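Local coordinates for protein maleate cis-trans isomerase (Pseudomonas putida, PDB 4FQ5) that probably catalyses the cis-trans isomerisation of maleate to fumarate and is captured here with maleate bound, at residues 80-88 with 114-125; 88-99 with 125-136. The protein carries 1 engineered substitution. One frame throughout, in Å; residues are numbered along the deposited sequence.

Both contacts lie in the half built round the parallel sheet 59-67, 27-35, 98-101 and 135-137, and both join helix 84-92 to helix 114-128. Their centres are about 11 Å apart. Contact 1 takes the turn from helix 74-81 into helix 84-92, the start of the latter, and most of helix 114-128; contact 2 starts from the shared Ala88 and Val125 and follows each chain out of its helix into the adjoining strand. The segments therefore alternate: 80-88, 88-99, 114-125, 125-136. Two successive helix-to-strand passages thus lie alongside each other, polar where the helices begin, apolar in their middle and tied by backbone hydrogen bonds in the sheet. Leu122 (contact 1) also packs on Ile135 (contact 2).

Contact 1 (80-88 with 114-125); sequences MDGDSDRCA and YHRVSAERLRNV
Asp81, Ser84 and Asp85 meet Tyr114 and Arg121 in a mainly polar helix-helix contact between the 80-88 region and helix 114-128, in the helical layer of an alpha/beta fold. The short axes of 84-88 and 114-125 pass 9.2 Å apart at 46°. The phenol OH of Tyr114 donates to the syn lone pair of Asp81 OD2 over 2.6 Å and accepts from Arg121 NH1 at 3.1 Å. Arg121 runs extended and then bends at its third torsion (chi3 75°), which turns the guanidinium edge to Asp85; NE meets OD1 of that residue at 3.1 Å in a nearly straight salt bridge (162°). NH2 of Arg121 holds a water at 2.7 Å that also bonds Asp81 OD1, Ser84 OG and Ser118 OG. With an alanine in place of Arg121, the Asp85 carboxylate would probably lose its mate and the water one donor. Beyond this network the contact turns apolar: Ala88 CB rests on Leu122 CD2 at 3.8 Å and nears Val125 CG1 at 4.1 Å. Val125 CG2 lies across the Asp85 carboxylate. Around it, Cys87 touches strand 59-67, Leu122 reaches Ile135 of strand 135-137, and Tyr114 and Ser118 pack on Ile107 of helix 104-108.

Contact 2 (88-99 with 125-136); sequences ALELSDARVDVM and VTENNDAATPII
The guanidinium of Arg95 presents its edge to the carbonyl of Asp130, NH1 donating to O at 2.8 Å with that oxygen only 7° out of the guanidinium plane; Ala131 CB lies obliquely to the same group, 3.5 Å from NH1. Asp130, with positive phi, is the C-prime residue of a Schellman motif that ends helix 114-128 through bonds from Ala131 N to Thr126 O and from Asp130 N to Glu127 O. Strands 98-101 and 135-137, joined through this helix, form a beta-alpha-beta unit. Its parallel pairing is fixed by Met99 N to Pro134 O at 3.1 Å and Ile136 N to Met99 O at 2.8 Å. Between sheet and helices, the Met99 chain bends at its last torsion (chi3 -56°) and brings CE tip to tip with Thr126 CG2, 3.7 Å away, while its CB and SD run beside Ile135 CD1. Leu89 CG sits against Val125 CG1 at 3.6 Å, the two side chains crossing at about a right angle. Thr133 CG2 comes within 3.2 Å of Val96 O, and its OG1 donates to Ala131 O. At the end of helix 84-92, Asp93 faces the second subunit, where Ser36 and Arg68 of that chain bind its carboxylate. Ser92 OG lies between its own backbone N and carbonyl carbon (chi1 55°) and donates to Ala88 O at 2.7 Å, on the face of that carbonyl opposite to Ser92 N.

Contact 1 (80-88 with 114-125)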
loop_
_atom_site.group_PDB
_atom_site.type_symbol
_atom_site.label_atom_id
_atom_site.label_comp_id
_atom_site.label_asym_id
_atom_site.label_seq_id
_atom_site.Cartn_x
_atom_site.Cartn_y
_atom_site.Cartn_z
ATOM N N MET A 80 28.132 -2.205 -23.069
ATOM C CA MET A 80 27.362 -2.198 -21.828
ATOM C C MET A 80 27.702 -3.391 -20.934
ATOM O O MET A 80 27.930 -3.226 -19.726
ATOM C CB MET A 80 25.862 -2.177 -22.128
ATOM C CG MET A 80 24.990 -1.964 -20.903
ATOM S SD MET A 80 23.244 -2.315 -21.185
ATOM C CE MET A 80 23.284 -4.032 -21.679
ATOM N N ASP A 81 27.737 -4.585 -21.525
ATOM C CA ASP A 81 28.054 -5.800 -20.771
ATOM C C ASP A 81 29.435 -5.731 -20.120
ATOM O O ASP A 81 29.642 -6.303 -19.058
ATOM C CB ASP A 81 27.949 -7.049 -21.645
ATOM C CG ASP A 81 28.056 -8.325 -20.839
ATOM O OD1 ASP A 81 27.158 -8.586 -20.005
ATOM O OD2 ASP A 81 29.040 -9.075 -21.032
ATOM N N GLY A 82 30.364 -5.028 -20.763
ATOM C CA GLY A 82 31.700 -4.796 -20.208
ATOM C C GLY A 82 31.702 -4.101 -18.851
ATOM O O GLY A 82 32.656 -4.236 -18.094
ATOM N N ASP A 83 30.634 -3.361 -18.537
ATOM C CA ASP A 83 30.512 -2.679 -17.237
ATOM C C ASP A 83 29.896 -3.553 -16.147
ATOM O O ASP A 83 29.666 -3.100 -15.019
ATOM C CB ASP A 83 29.698 -1.395 -17.387
ATOM C CG ASP A 83 30.435 -0.327 -18.163
ATOM O OD1 ASP A 83 31.674 -0.416 -18.306
ATOM O OD2 ASP A 83 29.770 0.610 -18.631
ATOM N N SER A 84 29.649 -4.805 -16.509
ATOM C CA SER A 84 28.974 -5.799 -15.682
ATOM C C SER A 84 29.620 -5.992 -14.307
ATOM O O SER A 84 28.939 -5.926 -13.276
ATOM C CB SER A 84 28.982 -7.131 -16.437
ATOM O OG SER A 84 27.852 -7.904 -16.125
ATOM N N ASP A 85 30.928 -6.249 -14.308
ATOM C CA ASP A 85 31.706 -6.432 -13.083
ATOM C C ASP A 85 31.625 -5.223 -12.151
ATOM O O ASP A 85 31.430 -5.388 -10.943
ATOM C CB ASP A 85 33.177 -6.718 -13.413
ATOM C CG ASP A 85 33.409 -8.126 -13.930
ATOM O OD1 ASP A 85 32.438 -8.891 -14.119
ATOM O OD2 ASP A 85 34.589 -8.470 -14.145
ATOM N N ARG A 86 31.792 -4.023 -12.715
ATOM C CA ARG A 86 31.689 -2.777 -11.955
ATOM C C ARG A 86 30.336 -2.692 -11.236
ATOM O O ARG A 86 30.278 -2.370 -10.047
ATOM C CB ARG A 86 31.892 -1.544 -12.854
ATOM C CG ARG A 86 31.600 -0.223 -12.142
ATOM C CD ARG A 86 31.731 1.027 -13.014
ATOM N NE ARG A 86 30.825 1.088 -14.171
ATOM C CZ ARG A 86 29.526 1.406 -14.141
ATOM N NH1 ARG A 86 28.835 1.435 -15.280
ATOM N NH2 ARG A 86 28.898 1.681 -12.997
ATOM N N CYS A 87 29.263 -2.990 -11.967
ATOM C CA CYS A 87 27.900 -2.918 -11.423
ATOM C C CYS A 87 27.679 -3.903 -10.273
ATOM O O CYS A 87 27.070 -3.544 -9.261
ATOM C CB CYS A 87 26.856 -3.112 -12.537
ATOM S SG CYS A 87 26.780 -1.752 -13.745
ATOM N N ALA A 88 28.175 -5.135 -10.426
ATOM C CA ALA A 88 28.090 -6.140 -9.360
ATOM C C ALA A 88 28.911 -5.761 -8.122
ATOM O O ALA A 88 28.495 -6.037 -6.995
ATOM C CB ALA A 88 28.490 -7.517 -9.872
ATOM N N TYR A 114 25.894 -18.006 -22.665
ATOM C CA TYR A 114 26.497 -16.882 -21.954
ATOM C C TYR A 114 25.784 -16.529 -20.650
ATOM O O TYR A 114 26.409 -15.979 -19.742
ATOM C CB TYR A 114 26.634 -15.645 -22.849
ATOM C CG TYR A 114 27.472 -14.547 -22.234
ATOM C CD1 TYR A 114 26.886 -13.365 -21.769
ATOM C CD2 TYR A 114 28.858 -14.687 -22.108
ATOM C CE1 TYR A 114 27.660 -12.353 -21.208
ATOM C CE2 TYR A 114 29.635 -13.683 -21.552
ATOM C CZ TYR A 114 29.037 -12.522 -21.101
ATOM O OH TYR A 114 29.820 -11.531 -20.550
ATOM N N HIS A 115 24.494 -16.844 -20.540
ATOM C CA HIS A 115 23.782 -16.572 -19.281
ATOM C C HIS A 115 24.384 -17.294 -18.104
ATOM O O HIS A 115 24.403 -16.762 -16.996
ATOM C CB HIS A 115 22.268 -16.783 -19.393
ATOM C CG HIS A 115 21.833 -18.224 -19.392
ATOM N ND1 HIS A 115 21.758 -18.961 -20.517
ATOM C CD2 HIS A 115 21.401 -19.046 -18.353
ATOM C CE1 HIS A 115 21.322 -20.200 -20.213
ATOM N NE2 HIS A 115 21.100 -20.248 -18.888
ATOM N N ARG A 116 24.908 -18.496 -18.339
ATOM C CA ARG A 116 25.627 -19.232 -17.295
ATOM C C ARG A 116 26.966 -18.577 -16.979
ATOM O O ARG A 116 27.340 -18.462 -15.811
ATOM C CB ARG A 116 25.850 -20.691 -17.696
ATOM C CG ARG A 116 25.076 -21.718 -16.887
ATOM C CD ARG A 116 23.576 -21.480 -16.906
ATOM N NE ARG A 116 22.831 -22.705 -16.621
ATOM C CZ ARG A 116 21.643 -22.746 -16.023
ATOM N NH1 ARG A 116 21.048 -23.912 -15.819
ATOM N NH2 ARG A 116 21.047 -21.626 -15.621
ATOM N N VAL A 117 27.682 -18.161 -18.025
ATOM C CA VAL A 117 28.972 -17.504 -17.858
ATOM C C VAL A 117 28.798 -16.243 -17.016
ATOM O O VAL A 117 29.509 -16.045 -16.029
ATOM C CB VAL A 117 29.618 -17.139 -19.216
ATOM C CG1 VAL A 117 30.905 -16.350 -19.005
ATOM C CG2 VAL A 117 29.895 -18.391 -20.030
ATOM N N SER A 118 27.835 -15.411 -17.417
ATOM C CA SER A 118 27.545 -14.137 -16.758
ATOM C C SER A 118 27.193 -14.311 -15.283
ATOM O O SER A 118 27.769 -13.639 -14.431
ATOM C CB SER A 118 26.413 -13.406 -17.485
ATOM O OG SER A 118 26.111 -12.175 -16.840
ATOM N N ALA A 119 26.260 -15.214 -14.987
ATOM C CA ALA A 119 25.856 -15.487 -13.603
ATOM C C ALA A 119 27.040 -15.941 -12.737
ATOM O O ALA A 119 27.225 -15.449 -11.625
ATOM C CB ALA A 119 24.744 -16.522 -13.562
ATOM N N GLU A 120 27.836 -16.877 -13.248
ATOM C CA GLU A 120 28.986 -17.394 -12.493
ATOM C C GLU A 120 30.065 -16.329 -12.283
ATOM O O GLU A 120 30.628 -16.229 -11.191
ATOM C CB GLU A 120 29.546 -18.663 -13.143
ATOM C CG GLU A 120 28.676 -19.890 -12.893
ATOM C CD GLU A 120 28.865 -21.003 -13.913
ATOM O OE1 GLU A 120 28.873 -22.183 -13.501
ATOM O OE2 GLU A 120 28.991 -20.714 -15.123
ATOM N N ARG A 121 30.314 -15.506 -13.302
ATOM C CA ARG A 121 31.326 -14.447 -13.195
ATOM C C ARG A 121 30.896 -13.377 -12.193
ATOM O O ARG A 121 31.682 -12.977 -11.335
ATOM C CB ARG A 121 31.630 -13.813 -14.556
ATOM C CG ARG A 121 32.862 -12.910 -14.552
ATOM C CD ARG A 121 33.124 -12.277 -15.916
ATOM N NE ARG A 121 32.191 -11.183 -16.212
ATOM C CZ ARG A 121 31.190 -11.232 -17.096
ATOM N NH1 ARG A 121 30.950 -12.323 -17.820
ATOM N NH2 ARG A 121 30.416 -10.168 -17.256
ATOM N N LEU A 122 29.647 -12.927 -12.305
ATOM C CA LEU A 122 29.094 -11.942 -11.374
ATOM C C LEU A 122 29.071 -12.469 -9.943
ATOM O O LEU A 122 29.397 -11.738 -9.021
ATOM C CB LEU A 122 27.693 -11.486 -11.803
ATOM C CG LEU A 122 27.558 -10.756 -13.146
ATOM C CD1 LEU A 122 26.089 -10.569 -13.491
ATOM C CD2 LEU A 122 28.296 -9.426 -13.164
ATOM N N ARG A 123 28.702 -13.737 -9.763
ATOM C CA ARG A 123 28.739 -14.351 -8.431
ATOM C C ARG A 123 30.153 -14.302 -7.840
ATOM O O ARG A 123 30.326 -13.959 -6.667
ATOM C CB ARG A 123 28.188 -15.789 -8.440
ATOM C CG ARG A 123 28.461 -16.541 -7.144
ATOM C CD ARG A 123 27.360 -17.504 -6.738
ATOM N NE ARG A 123 27.641 -18.064 -5.412
ATOM C CZ ARG A 123 26.940 -17.820 -4.302
ATOM N NH1 ARG A 123 25.871 -17.030 -4.323
ATOM N NH2 ARG A 123 27.301 -18.390 -3.161
ATOM N N ASN A 124 31.150 -14.633 -8.664
ATOM C CA ASN A 124 32.559 -14.585 -8.256
ATOM C C ASN A 124 32.982 -13.182 -7.835
ATOM O O ASN A 124 33.636 -13.010 -6.808
ATOM C CB ASN A 124 33.480 -15.075 -9.381
ATOM C CG ASN A 124 33.413 -16.575 -9.595
ATOM O OD1 ASN A 124 33.002 -17.331 -8.711
ATOM N ND2 ASN A 124 33.841 -17.016 -10.775
ATOM N N VAL A 125 32.603 -12.191 -8.639
ATOM C CA VAL A 125 32.861 -10.787 -8.326
ATOM C C VAL A 125 32.295 -10.421 -6.945
ATOM O O VAL A 125 32.980 -9.775 -6.149
ATOM C CB VAL A 125 32.308 -9.846 -9.423
ATOM C CG1 VAL A 125 32.386 -8.387 -8.996
ATOM C CG2 VAL A 125 33.052 -10.054 -10.738
HETATM O O HOH W 1 27.753 -10.257 -17.796
#

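Contact 2 (88-99 with 125-136)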
loop_
_atom_site.group_PDB
_atom_site.type_symbol
_atom_site.label_atom_id
_atom_site.label_comp_id
_atom_site.label_asym_id
_atom_site.label_seq_id
_atom_site.Cartn_x
_atom_site.Cartn_y
_atom_site.Cartn_z
ATOM N N ALA A 88 28.175 -5.135 -10.426
ATOM C CA ALA A 88 28.090 -6.140 -9.360
ATOM C C ALA A 88 28.911 -5.761 -8.122
ATOM O O ALA A 88 28.495 -6.037 -6.995
ATOM C CB ALA A 88 28.490 -7.517 -9.872
ATOM N N LEU A 89 30.079 -5.144 -8.335
ATOM C CA LEU A 89 30.861 -4.576 -7.233
ATOM C C LEU A 89 30.074 -3.475 -6.529
ATOM O O LEU A 89 30.024 -3.431 -5.302
ATOM C CB LEU A 89 32.207 -4.018 -7.723
ATOM C CG LEU A 89 33.325 -5.022 -8.038
ATOM C CD1 LEU A 89 34.407 -4.394 -8.910
ATOM C CD2 LEU A 89 33.927 -5.602 -6.762
ATOM N N GLU A 90 29.456 -2.595 -7.312
ATOM C CA GLU A 90 28.659 -1.500 -6.763
ATOM C C GLU A 90 27.518 -1.998 -5.874
ATOM O O GLU A 90 27.308 -1.482 -4.773
ATOM C CB GLU A 90 28.141 -0.577 -7.881
ATOM C CG GLU A 90 29.232 0.320 -8.456
ATOM C CD GLU A 90 28.804 1.138 -9.668
ATOM O OE1 GLU A 90 27.616 1.102 -10.055
ATOM O OE2 GLU A 90 29.674 1.831 -10.238
ATOM N N LEU A 91 26.813 -3.023 -6.335
ATOM C CA LEU A 91 25.649 -3.521 -5.608
ATOM C C LEU A 91 26.018 -4.433 -4.442
ATOM O O LEU A 91 25.314 -4.442 -3.427
ATOM C CB LEU A 91 24.645 -4.188 -6.561
ATOM C CG LEU A 91 23.925 -3.215 -7.513
ATOM C CD1 LEU A 91 23.121 -3.971 -8.558
ATOM C CD2 LEU A 91 23.035 -2.239 -6.746
ATOM N N SER A 92 27.114 -5.184 -4.562
ATOM C CA SER A 92 27.564 -6.009 -3.435
ATOM C C SER A 92 28.202 -5.179 -2.308
ATOM O O SER A 92 28.261 -5.640 -1.171
ATOM C CB SER A 92 28.451 -7.192 -3.869
ATOM O OG SER A 92 29.558 -6.779 -4.643
ATOM N N ASP A 93 28.645 -3.957 -2.615
ATOM C CA ASP A 93 29.030 -2.990 -1.574
ATOM C C ASP A 93 27.868 -2.715 -0.611
ATOM O O ASP A 93 28.086 -2.333 0.540
ATOM C CB ASP A 93 29.475 -1.659 -2.191
ATOM C CG ASP A 93 30.913 -1.684 -2.732
ATOM O OD1 ASP A 93 31.606 -2.717 -2.655
ATOM O OD2 ASP A 93 31.348 -0.636 -3.251
ATOM N N ALA A 94 26.639 -2.899 -1.101
ATOM C CA ALA A 94 25.424 -2.707 -0.317
ATOM C C ALA A 94 24.880 -4.001 0.307
ATOM O O ALA A 94 23.858 -3.963 0.994
ATOM C CB ALA A 94 24.348 -2.057 -1.186
ATOM N N ARG A 95 25.554 -5.131 0.065
ATOM C CA ARG A 95 25.140 -6.456 0.592
ATOM C C ARG A 95 23.676 -6.784 0.269
ATOM O O ARG A 95 22.873 -7.170 1.116
ATOM C CB ARG A 95 25.455 -6.607 2.087
ATOM C CG ARG A 95 26.949 -6.555 2.394
ATOM C CD ARG A 95 27.237 -6.843 3.863
ATOM N NE ARG A 95 26.925 -8.226 4.213
ATOM C CZ ARG A 95 27.712 -9.270 3.945
ATOM N NH1 ARG A 95 28.877 -9.100 3.320
ATOM N NH2 ARG A 95 27.329 -10.487 4.301
ATOM N N VAL A 96 23.365 -6.593 -0.998
ATOM C CA VAL A 96 22.083 -6.899 -1.590
ATOM C C VAL A 96 21.834 -8.416 -1.454
ATOM O O VAL A 96 22.781 -9.203 -1.512
ATOM C CB VAL A 96 22.154 -6.357 -3.038
ATOM C CG1 VAL A 96 22.008 -7.433 -4.098
ATOM C CG2 VAL A 96 21.262 -5.138 -3.219
ATOM N N ASP A 97 20.584 -8.820 -1.210
ATOM C CA ASP A 97 20.253 -10.240 -0.982
ATOM C C ASP A 97 20.082 -11.051 -2.274
ATOM O O ASP A 97 20.197 -12.281 -2.269
ATOM C CB ASP A 97 19.001 -10.378 -0.103
ATOM C CG ASP A 97 19.177 -9.746 1.269
ATOM O OD1 ASP A 97 20.143 -10.110 1.970
ATOM O OD2 ASP A 97 18.350 -8.886 1.648
ATOM N N VAL A 98 19.772 -10.353 -3.363
ATOM C CA VAL A 98 19.693 -10.932 -4.706
ATOM C C VAL A 98 20.091 -9.852 -5.667
ATOM O O VAL A 98 19.860 -8.671 -5.396
ATOM C CB VAL A 98 18.265 -11.316 -5.166
ATOM C CG1 VAL A 98 18.066 -12.815 -5.135
ATOM C CG2 VAL A 98 17.180 -10.536 -4.428
ATOM N N MET A 99 20.618 -10.265 -6.813
ATOM C CA MET A 99 21.060 -9.336 -7.834
ATOM C C MET A 99 20.587 -9.812 -9.198
ATOM O O MET A 99 20.876 -10.940 -9.605
ATOM C CB MET A 99 22.586 -9.222 -7.803
ATOM C CG MET A 99 23.120 -8.010 -8.545
ATOM S SD MET A 99 24.917 -7.921 -8.465
ATOM C CE MET A 99 25.167 -7.936 -6.689
ATOM N N VAL A 125 32.603 -12.191 -8.639
ATOM C CA VAL A 125 32.861 -10.787 -8.326
ATOM C C VAL A 125 32.295 -10.421 -6.945
ATOM O O VAL A 125 32.980 -9.775 -6.149
ATOM C CB VAL A 125 32.308 -9.846 -9.423
ATOM C CG1 VAL A 125 32.386 -8.387 -8.996
ATOM C CG2 VAL A 125 33.052 -10.054 -10.738
ATOM N N THR A 126 31.063 -10.851 -6.651
ATOM C CA THR A 126 30.442 -10.522 -5.358
ATOM C C THR A 126 31.119 -11.269 -4.215
ATOM O O THR A 126 31.312 -10.709 -3.129
ATOM C CB THR A 126 28.913 -10.769 -5.311
ATOM O OG1 THR A 126 28.621 -12.171 -5.429
ATOM C CG2 THR A 126 28.202 -9.987 -6.404
ATOM N N GLU A 127 31.469 -12.528 -4.472
ATOM C CA GLU A 127 32.148 -13.363 -3.489
ATOM C C GLU A 127 33.498 -12.756 -3.090
ATOM O O GLU A 127 33.823 -12.689 -1.901
ATOM C CB GLU A 127 32.317 -14.784 -4.022
ATOM C CG GLU A 127 32.972 -15.745 -3.044
ATOM C CD GLU A 127 33.071 -17.163 -3.583
ATOM O OE1 GLU A 127 32.646 -17.414 -4.734
ATOM O OE2 GLU A 127 33.580 -18.034 -2.843
ATOM N N ASN A 128 34.261 -12.286 -4.078
ATOM C CA ASN A 128 35.552 -11.647 -3.804
ATOM C C ASN A 128 35.424 -10.235 -3.239
ATOM O O ASN A 128 36.407 -9.654 -2.773
ATOM C CB ASN A 128 36.452 -11.673 -5.042
ATOM C CG ASN A 128 36.783 -13.089 -5.488
ATOM O OD1 ASN A 128 36.994 -13.982 -4.660
ATOM N ND2 ASN A 128 36.828 -13.304 -6.799
ATOM N N ASN A 129 34.206 -9.692 -3.283
ATOM C CA ASN A 129 33.880 -8.434 -2.612
ATOM C C ASN A 129 33.248 -8.703 -1.239
ATOM O O ASN A 129 32.637 -7.817 -0.627
ATOM C CB ASN A 129 32.974 -7.569 -3.502
ATOM C CG ASN A 129 32.820 -6.143 -2.986
ATOM O OD1 ASN A 129 31.777 -5.515 -3.180
ATOM N ND2 ASN A 129 33.852 -5.626 -2.332
ATOM N N ASP A 130 33.400 -9.945 -0.777
ATOM C CA ASP A 130 33.029 -10.381 0.573
ATOM C C ASP A 130 31.513 -10.389 0.814
ATOM O O ASP A 130 31.048 -10.277 1.952
ATOM C CB ASP A 130 33.766 -9.549 1.636
ATOM C CG ASP A 130 33.668 -10.149 3.029
ATOM O OD1 ASP A 130 33.767 -11.389 3.169
ATOM O OD2 ASP A 130 33.489 -9.372 3.988
ATOM N N ALA A 131 30.746 -10.544 -0.260
ATOM C CA ALA A 131 29.290 -10.566 -0.148
ATOM C C ALA A 131 28.659 -11.433 -1.238
ATOM O O ALA A 131 27.948 -10.923 -2.105
ATOM C CB ALA A 131 28.742 -9.144 -0.193
ATOM N N ALA A 132 28.939 -12.737 -1.199
ATOM C CA ALA A 132 28.390 -13.681 -2.174
ATOM C C ALA A 132 26.869 -13.540 -2.249
ATOM O O ALA A 132 26.185 -13.588 -1.228
ATOM C CB ALA A 132 28.782 -15.110 -1.820
ATOM N N THR A 133 26.356 -13.356 -3.463
ATOM C CA THR A 133 24.942 -13.067 -3.684
ATOM C C THR A 133 24.403 -13.973 -4.780
ATOM O O THR A 133 25.083 -14.169 -5.788
ATOM C CB THR A 133 24.759 -11.619 -4.170
ATOM O OG1 THR A 133 25.600 -10.751 -3.408
ATOM C CG2 THR A 133 23.320 -11.181 -4.029
ATOM N N PRO A 134 23.178 -14.508 -4.606
ATOM C CA PRO A 134 22.571 -15.175 -5.764
ATOM C C PRO A 134 22.380 -14.190 -6.915
ATOM O O PRO A 134 21.907 -13.061 -6.714
ATOM C CB PRO A 134 21.224 -15.696 -5.237
ATOM C CG PRO A 134 21.053 -15.106 -3.874
ATOM C CD PRO A 134 22.407 -14.718 -3.368
ATOM N N ILE A 135 22.786 -14.621 -8.103
ATOM C CA ILE A 135 22.763 -13.798 -9.301
ATOM C C ILE A 135 21.700 -14.352 -10.238
ATOM O O ILE A 135 21.638 -15.562 -10.464
ATOM C CB ILE A 135 24.134 -13.810 -10.023
ATOM C CG1 ILE A 135 25.279 -13.429 -9.060
ATOM C CG2 ILE A 135 24.109 -12.931 -11.271
ATOM C CD1 ILE A 135 25.343 -11.963 -8.661
ATOM N N ILE A 136 20.849 -13.469 -10.744
ATOM C CA ILE A 136 19.850 -13.832 -11.746
ATOM C C ILE A 136 20.117 -12.960 -12.966
ATOM O O ILE A 136 20.417 -11.776 -12.829
ATOM C CB ILE A 136 18.394 -13.640 -11.223
ATOM C CG1 ILE A 136 17.984 -14.797 -10.303
ATOM C CG2 ILE A 136 17.383 -13.656 -12.363
ATOM C CD1 ILE A 136 18.410 -14.660 -8.860
HETATM O O HOH W 2 30.590 -5.832 0.339
HETATM O O HOH W 3 25.531 -8.593 -2.140
#